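Local coordinates for protein glycoside Hydrolase (Bacteroides uniformis, PDB 5T99) that probably hydrolyses beta-galactosidic linkages of agarose-derived sugars as a family 2 glycoside hydrolase, and binds d-galacto-isofagomine in its active-site pocket, at residues Phe372-Trp375 and Thr376-Val380; Gly27-Phe30 and Asn31-Trp34; Ala479-Gln482 and Arg483-Asp487. All coordinates share one frame; numbering follows the deposited sequence.

Contact 1 (Phe372-Trp375 and Thr376-Val380); sequences FDEW and TKAKV
Lys379 reaches back across the loop to Asp373, its chain extended beyond CG. Lys379 CB starts beside Glu374 OE1, 3.4 Å away. Lys379 CD lies within 3.6 Å of both Asp373 O and Asp373 OD2, and Lys379 CE lies 3.2 Å from Asp373 O. The tip, Lys379 NZ, gives a hydrogen bond of 2.7 Å to Asp373 O, in the carbonyl plane. It also forms a salt bridge of 3.0 Å to Asp373 OD1, which it meets from above the carboxylate plane. Asn416 O is a further partner of NZ.

Glu374 closes the base of the turn. Its CG lies between the backbone N and the carbonyl carbon (chi1 63°), which sends the carboxylate across to the returning chain. Glu374 OE1 accepts Lys379 N at 2.9 Å and, weakly, Val380 N at 3.3 Å. OE2 bonds to His385. A water bridges Trp375 N and Lys377 O inside the loop.

With an alanine at Lys379, Asp373 O would probably lose this donor and Asp373 OD1 its lysine charge. The Asp373 side chain lies about 5 Å from the bound d-galacto-isofagomine. Beside that pocket, Lys379, Arg161 and Asn416 ND2 together hold the Asp373 carboxylate in place.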
# COMPACT_ATOMS: atom_id res chain seq x y z
N PHE A 372 -7.38 8.61 9.47
CA PHE A 372 -8.46 8.03 10.29
C PHE A 372 -9.67 7.62 9.47
O PHE A 372 -9.95 8.20 8.42
CB PHE A 372 -8.96 9.02 11.34
CG PHE A 372 -7.88 9.63 12.20
CD1 PHE A 372 -7.08 8.82 12.99
CD2 PHE A 372 -7.69 11.00 12.22
CE1 PHE A 372 -6.08 9.38 13.78
CE2 PHE A 372 -6.69 11.57 13.01
CZ PHE A 372 -5.89 10.75 13.80
N ASP A 373 -10.39 6.63 9.98
CA ASP A 373 -11.66 6.16 9.40
C ASP A 373 -12.89 6.65 10.18
O ASP A 373 -14.01 6.61 9.65
CB ASP A 373 -11.66 4.63 9.30
CG ASP A 373 -12.91 4.08 8.66
OD1 ASP A 373 -13.23 4.49 7.52
OD2 ASP A 373 -13.58 3.24 9.30
N GLU A 374 -12.70 7.09 11.42
CA GLU A 374 -13.78 7.75 12.18
C GLU A 374 -13.19 8.75 13.17
O GLU A 374 -12.02 8.64 13.52
CB GLU A 374 -14.64 6.70 12.92
CG GLU A 374 -13.88 5.89 13.96
CD GLU A 374 -14.74 4.84 14.64
OE1 GLU A 374 -15.38 4.04 13.95
OE2 GLU A 374 -14.75 4.78 15.88
N TRP A 375 -13.99 9.72 13.60
CA TRP A 375 -13.50 10.77 14.49
C TRP A 375 -14.10 10.61 15.88
O TRP A 375 -13.66 9.72 16.59
CB TRP A 375 -13.73 12.16 13.90
CG TRP A 375 -13.01 12.44 12.63
CD1 TRP A 375 -11.93 11.77 12.12
CD2 TRP A 375 -13.30 13.50 11.71
NE1 TRP A 375 -11.54 12.34 10.93
CE2 TRP A 375 -12.36 13.40 10.66
CE3 TRP A 375 -14.27 14.52 11.68
CZ2 TRP A 375 -12.37 14.28 9.58
CZ3 TRP A 375 -14.26 15.39 10.61
CH2 TRP A 375 -13.32 15.27 9.57
N THR A 376 -15.06 11.45 16.27
CA THR A 376 -15.70 11.34 17.59
C THR A 376 -16.89 10.39 17.56
O THR A 376 -17.24 9.85 18.60
CB THR A 376 -16.17 12.70 18.16
OG1 THR A 376 -17.31 13.19 17.44
CG2 THR A 376 -15.03 13.73 18.12
N LYS A 377 -17.52 10.22 16.40
CA LYS A 377 -18.72 9.37 16.23
C LYS A 377 -18.32 7.98 15.71
O LYS A 377 -17.63 7.88 14.68
CB LYS A 377 -19.71 9.99 15.25
CG LYS A 377 -20.33 11.32 15.67
CD LYS A 377 -21.44 11.14 16.70
CE LYS A 377 -22.64 12.06 16.44
NZ LYS A 377 -22.36 13.46 16.85
N ALA A 378 -18.79 6.94 16.39
CA ALA A 378 -18.42 5.54 16.10
C ALA A 378 -19.07 4.97 14.84
O ALA A 378 -20.28 5.10 14.66
CB ALA A 378 -18.81 4.66 17.29
N LYS A 379 -18.26 4.36 13.99
CA LYS A 379 -18.72 3.44 12.95
C LYS A 379 -18.74 2.03 13.48
O LYS A 379 -19.67 1.28 13.19
CB LYS A 379 -17.82 3.46 11.72
CG LYS A 379 -17.86 4.73 10.90
CD LYS A 379 -16.88 4.61 9.75
CE LYS A 379 -16.97 5.80 8.82
NZ LYS A 379 -15.83 5.84 7.88
N VAL A 380 -17.69 1.66 14.23
CA VAL A 380 -17.61 0.35 14.90
C VAL A 380 -17.41 0.57 16.39
O VAL A 380 -16.89 1.61 16.79
CB VAL A 380 -16.48 -0.53 14.32
CG1 VAL A 380 -16.79 -0.88 12.87
CG2 VAL A 380 -15.11 0.13 14.43
O HOH W 1 -16.72 9.53 12.65

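Contact 2 (Gly27-Phe30 and Asn31-Trp34); sequences GISF and NENW
Trp34 and Phe30 meet through both a hydrogen bond and apolar packing. Trp34 NE1 donates to Phe30 O at 3.0 Å, with an N-H...O angle of 157°. The oxygen lies at the edge of the indole, 13° out of the ring plane, and the donor lies in the carbonyl plane. Lys90 NZ also bonds to Phe30 O, so this carbonyl has two donors.

Ser29 OG accepts Asn31 N at 3.3 Å. OG points opposite the Ser29 N (chi1 176°), which brings it forward to the amide two residues on. A water bridges the same turn, donating to Ser29 O at 3.2 Å and to Glu32 OE2 at 2.7 Å. The bend of Glu32 at chi2 turns its carboxylate back toward Ser29.

The apolar contact is slight within the turn: Phe30 CD2 lies 4.3 Å from Trp34 CZ2. Both side chains also touch Leu149, and the Phe30 ring packs edge-to-face with Phe92 and takes a cation-pi contact from Lys90.

The turn carries the chain from strand 28-29 to strand 34-38, from one antiparallel sheet to the other of the sugar binding domain's beta-sandwich, with Phe30 and Trp34 packed between them.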
# COMPACT_ATOMS: atom_id res chain seq x y z
N GLY A 27 20.16 4.07 13.71
CA GLY A 27 19.07 3.13 14.01
C GLY A 27 19.15 1.80 13.29
O GLY A 27 18.96 1.74 12.07
N ILE A 28 19.40 0.72 14.04
CA ILE A 28 19.49 -0.64 13.47
C ILE A 28 18.31 -1.50 13.86
O ILE A 28 17.62 -1.22 14.84
CB ILE A 28 20.81 -1.36 13.87
CG1 ILE A 28 20.85 -1.72 15.37
CG2 ILE A 28 22.01 -0.49 13.48
CD1 ILE A 28 22.05 -2.55 15.77
N SER A 29 18.10 -2.55 13.09
CA SER A 29 16.98 -3.46 13.28
C SER A 29 17.06 -4.20 14.61
O SER A 29 18.10 -4.76 14.94
CB SER A 29 16.93 -4.49 12.15
OG SER A 29 15.89 -5.44 12.39
N PHE A 30 15.95 -4.18 15.34
CA PHE A 30 15.80 -4.89 16.60
C PHE A 30 14.76 -6.01 16.45
O PHE A 30 14.18 -6.45 17.44
CB PHE A 30 15.39 -3.89 17.69
CG PHE A 30 15.79 -4.30 19.10
CD1 PHE A 30 17.13 -4.53 19.42
CD2 PHE A 30 14.84 -4.41 20.10
CE1 PHE A 30 17.51 -4.89 20.71
CE2 PHE A 30 15.21 -4.77 21.40
CZ PHE A 30 16.54 -5.01 21.70
N ASN A 31 14.57 -6.49 15.22
CA ASN A 31 13.54 -7.47 14.88
C ASN A 31 13.87 -8.91 15.27
O ASN A 31 12.97 -9.75 15.35
CB ASN A 31 13.29 -7.47 13.36
CG ASN A 31 12.50 -6.26 12.89
OD1 ASN A 31 11.97 -5.49 13.68
ND2 ASN A 31 12.42 -6.11 11.59
N GLU A 32 15.15 -9.21 15.47
CA GLU A 32 15.58 -10.59 15.58
C GLU A 32 15.42 -11.08 17.02
O GLU A 32 15.59 -10.31 17.97
CB GLU A 32 17.03 -10.76 15.11
CG GLU A 32 17.22 -10.68 13.59
CD GLU A 32 16.97 -9.28 13.03
OE1 GLU A 32 16.19 -9.17 12.05
OE2 GLU A 32 17.53 -8.29 13.57
N ASN A 33 15.08 -12.36 17.14
CA ASN A 33 15.13 -13.12 18.40
C ASN A 33 14.13 -12.66 19.47
O ASN A 33 14.52 -12.24 20.55
CB ASN A 33 16.56 -13.16 18.97
CG ASN A 33 17.56 -13.75 17.98
OD1 ASN A 33 17.35 -14.83 17.43
ND2 ASN A 33 18.65 -13.03 17.75
N TRP A 34 12.85 -12.75 19.13
CA TRP A 34 11.77 -12.53 20.09
C TRP A 34 11.11 -13.85 20.49
O TRP A 34 11.26 -14.87 19.81
CB TRP A 34 10.70 -11.59 19.51
CG TRP A 34 11.13 -10.18 19.34
CD1 TRP A 34 11.96 -9.69 18.37
CD2 TRP A 34 10.74 -9.05 20.13
NE1 TRP A 34 12.11 -8.33 18.52
CE2 TRP A 34 11.38 -7.91 19.59
CE3 TRP A 34 9.92 -8.90 21.26
CZ2 TRP A 34 11.22 -6.64 20.13
CZ3 TRP A 34 9.77 -7.62 21.80
CH2 TRP A 34 10.42 -6.51 21.24
O HOH W 2 18.12 -7.68 16.16

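Contact 3 (Ala479-Gln482 and Arg483-Asp487); sequences AEVQ and RLYPD
Arg483, Leu484 and Tyr485 hang from Ala479, Glu480 and Val481 by i to i+4 bonds at the C-terminal end of helix 478-484. This helix belongs to a beta-alpha-beta unit of the barrel, between strands 468-472 and 490-495. Arg483 N donates to Ala479 O at 3.2 Å, and Leu484 N donates to Glu480 O at 3.0 Å. Tyr485 N reaches Val481 O at 2.9 Å, tilted 33° from the carbonyl plane, where the chain leaves the helical path. The next residue is Pro486, whose nitrogen has no hydrogen to give. Gln482 O therefore gets no i+4 amide bond and meets Pro486 CA instead.

The polar side-chain ends find partners beyond the turn. Glu480 OE1 bonds to Tyr454, Tyr485 OH to Asp459, and Gln482 NE2 to Tyr478 O, with a weak bond to Asn544. Glu480 OE2 and Arg483 NH2 stand 4.5 Å apart, too far for a salt bridge, and the carboxylate and guanidinium planes lie 85° apart. Their charges probably still attract.

Apolar contacts fill in the rest. Leu484 runs alongside Glu480, Leu484 CD1 against Glu480 CG at 3.8 Å. Val481 CG2 touches Tyr485 CD2 at about a right angle between the two side chains, and both residues rest on Phe458.

The Arg483 chain bends at chi3 (-61°), which folds the guanidinium back over the helix. One of its faces covers Ala479 O and Glu480 CA, with Arg483 NH2 3.4 Å from Glu480 CA.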
# COMPACT_ATOMS: atom_id res chain seq x y z
N ALA A 479 -21.42 17.61 -11.62
CA ALA A 479 -21.84 18.86 -12.24
C ALA A 479 -22.53 19.78 -11.23
O ALA A 479 -22.22 20.97 -11.15
CB ALA A 479 -22.75 18.59 -13.43
N GLU A 480 -23.46 19.23 -10.44
CA GLU A 480 -24.25 20.02 -9.49
C GLU A 480 -23.38 20.64 -8.38
O GLU A 480 -23.57 21.81 -8.05
CB GLU A 480 -25.39 19.19 -8.89
CG GLU A 480 -26.18 19.91 -7.80
CD GLU A 480 -27.36 19.12 -7.28
OE1 GLU A 480 -27.24 18.51 -6.20
OE2 GLU A 480 -28.42 19.13 -7.95
N VAL A 481 -22.45 19.88 -7.81
CA VAL A 481 -21.61 20.41 -6.72
C VAL A 481 -20.71 21.56 -7.19
O VAL A 481 -20.43 22.44 -6.40
CB VAL A 481 -20.77 19.32 -6.02
CG1 VAL A 481 -19.56 18.90 -6.86
CG2 VAL A 481 -20.35 19.78 -4.63
N GLN A 482 -20.29 21.53 -8.46
CA GLN A 482 -19.55 22.64 -9.08
C GLN A 482 -20.40 23.90 -9.30
O GLN A 482 -19.88 25.01 -9.22
CB GLN A 482 -18.90 22.21 -10.41
CG GLN A 482 -17.83 21.14 -10.27
CD GLN A 482 -17.34 20.62 -11.61
OE1 GLN A 482 -16.40 21.18 -12.21
NE2 GLN A 482 -17.96 19.53 -12.09
N ARG A 483 -21.68 23.74 -9.62
CA ARG A 483 -22.62 24.86 -9.69
C ARG A 483 -22.80 25.52 -8.31
O ARG A 483 -22.73 26.74 -8.18
CB ARG A 483 -24.01 24.42 -10.18
CG ARG A 483 -24.23 24.50 -11.68
CD ARG A 483 -25.72 24.35 -12.03
NE ARG A 483 -26.29 23.05 -11.61
CZ ARG A 483 -26.10 21.87 -12.23
NH1 ARG A 483 -25.31 21.77 -13.30
NH2 ARG A 483 -26.68 20.77 -11.75
N LEU A 484 -23.07 24.69 -7.31
CA LEU A 484 -23.39 25.16 -5.96
C LEU A 484 -22.18 25.69 -5.20
O LEU A 484 -22.30 26.62 -4.41
CB LEU A 484 -24.08 24.05 -5.16
CG LEU A 484 -25.42 23.51 -5.70
CD1 LEU A 484 -25.92 22.31 -4.91
CD2 LEU A 484 -26.47 24.61 -5.73
N TYR A 485 -21.01 25.08 -5.43
CA TYR A 485 -19.80 25.39 -4.67
C TYR A 485 -18.65 25.50 -5.66
O TYR A 485 -17.76 24.66 -5.68
CB TYR A 485 -19.55 24.32 -3.60
CG TYR A 485 -20.68 24.23 -2.60
CD1 TYR A 485 -20.78 25.15 -1.57
CD2 TYR A 485 -21.70 23.27 -2.73
CE1 TYR A 485 -21.84 25.10 -0.67
CE2 TYR A 485 -22.76 23.22 -1.84
CZ TYR A 485 -22.82 24.14 -0.81
OH TYR A 485 -23.84 24.12 0.09
N PRO A 486 -18.67 26.57 -6.49
CA PRO A 486 -17.74 26.66 -7.62
C PRO A 486 -16.29 26.87 -7.25
O PRO A 486 -15.42 26.64 -8.10
CB PRO A 486 -18.27 27.86 -8.42
CG PRO A 486 -18.96 28.70 -7.41
CD PRO A 486 -19.58 27.73 -6.45
N ASP A 487 -16.02 27.28 -6.01
CA ASP A 487 -14.65 27.55 -5.54
C ASP A 487 -13.94 26.37 -4.85
O ASP A 487 -12.77 26.49 -4.47
CB ASP A 487 -14.68 28.75 -4.61
CG ASP A 487 -15.31 29.95 -5.27
OD1 ASP A 487 -14.70 30.47 -6.23
OD2 ASP A 487 -16.43 30.34 -4.88

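From the N terminus, contact 2 comes first. It closes the short turn between strands 28-29 and 34-38 and so joins two sheets of the sugar binding domain. Contact 1 follows in the barrel domain, closing a turn within the loop between strand 366-370 and helix 388-403. Contact 3 comes last and ends helix 478-484 ahead of strand 490-495. The three lie in series, and none nests in or crosses another. Contacts 1 and 3 both belong to the barrel, yet their centres are 28 Å apart. Contact 1 is beside the ligand; contact 3 is at the surface. Contacts 2 and 3 lie on opposite sides of the chain's centre.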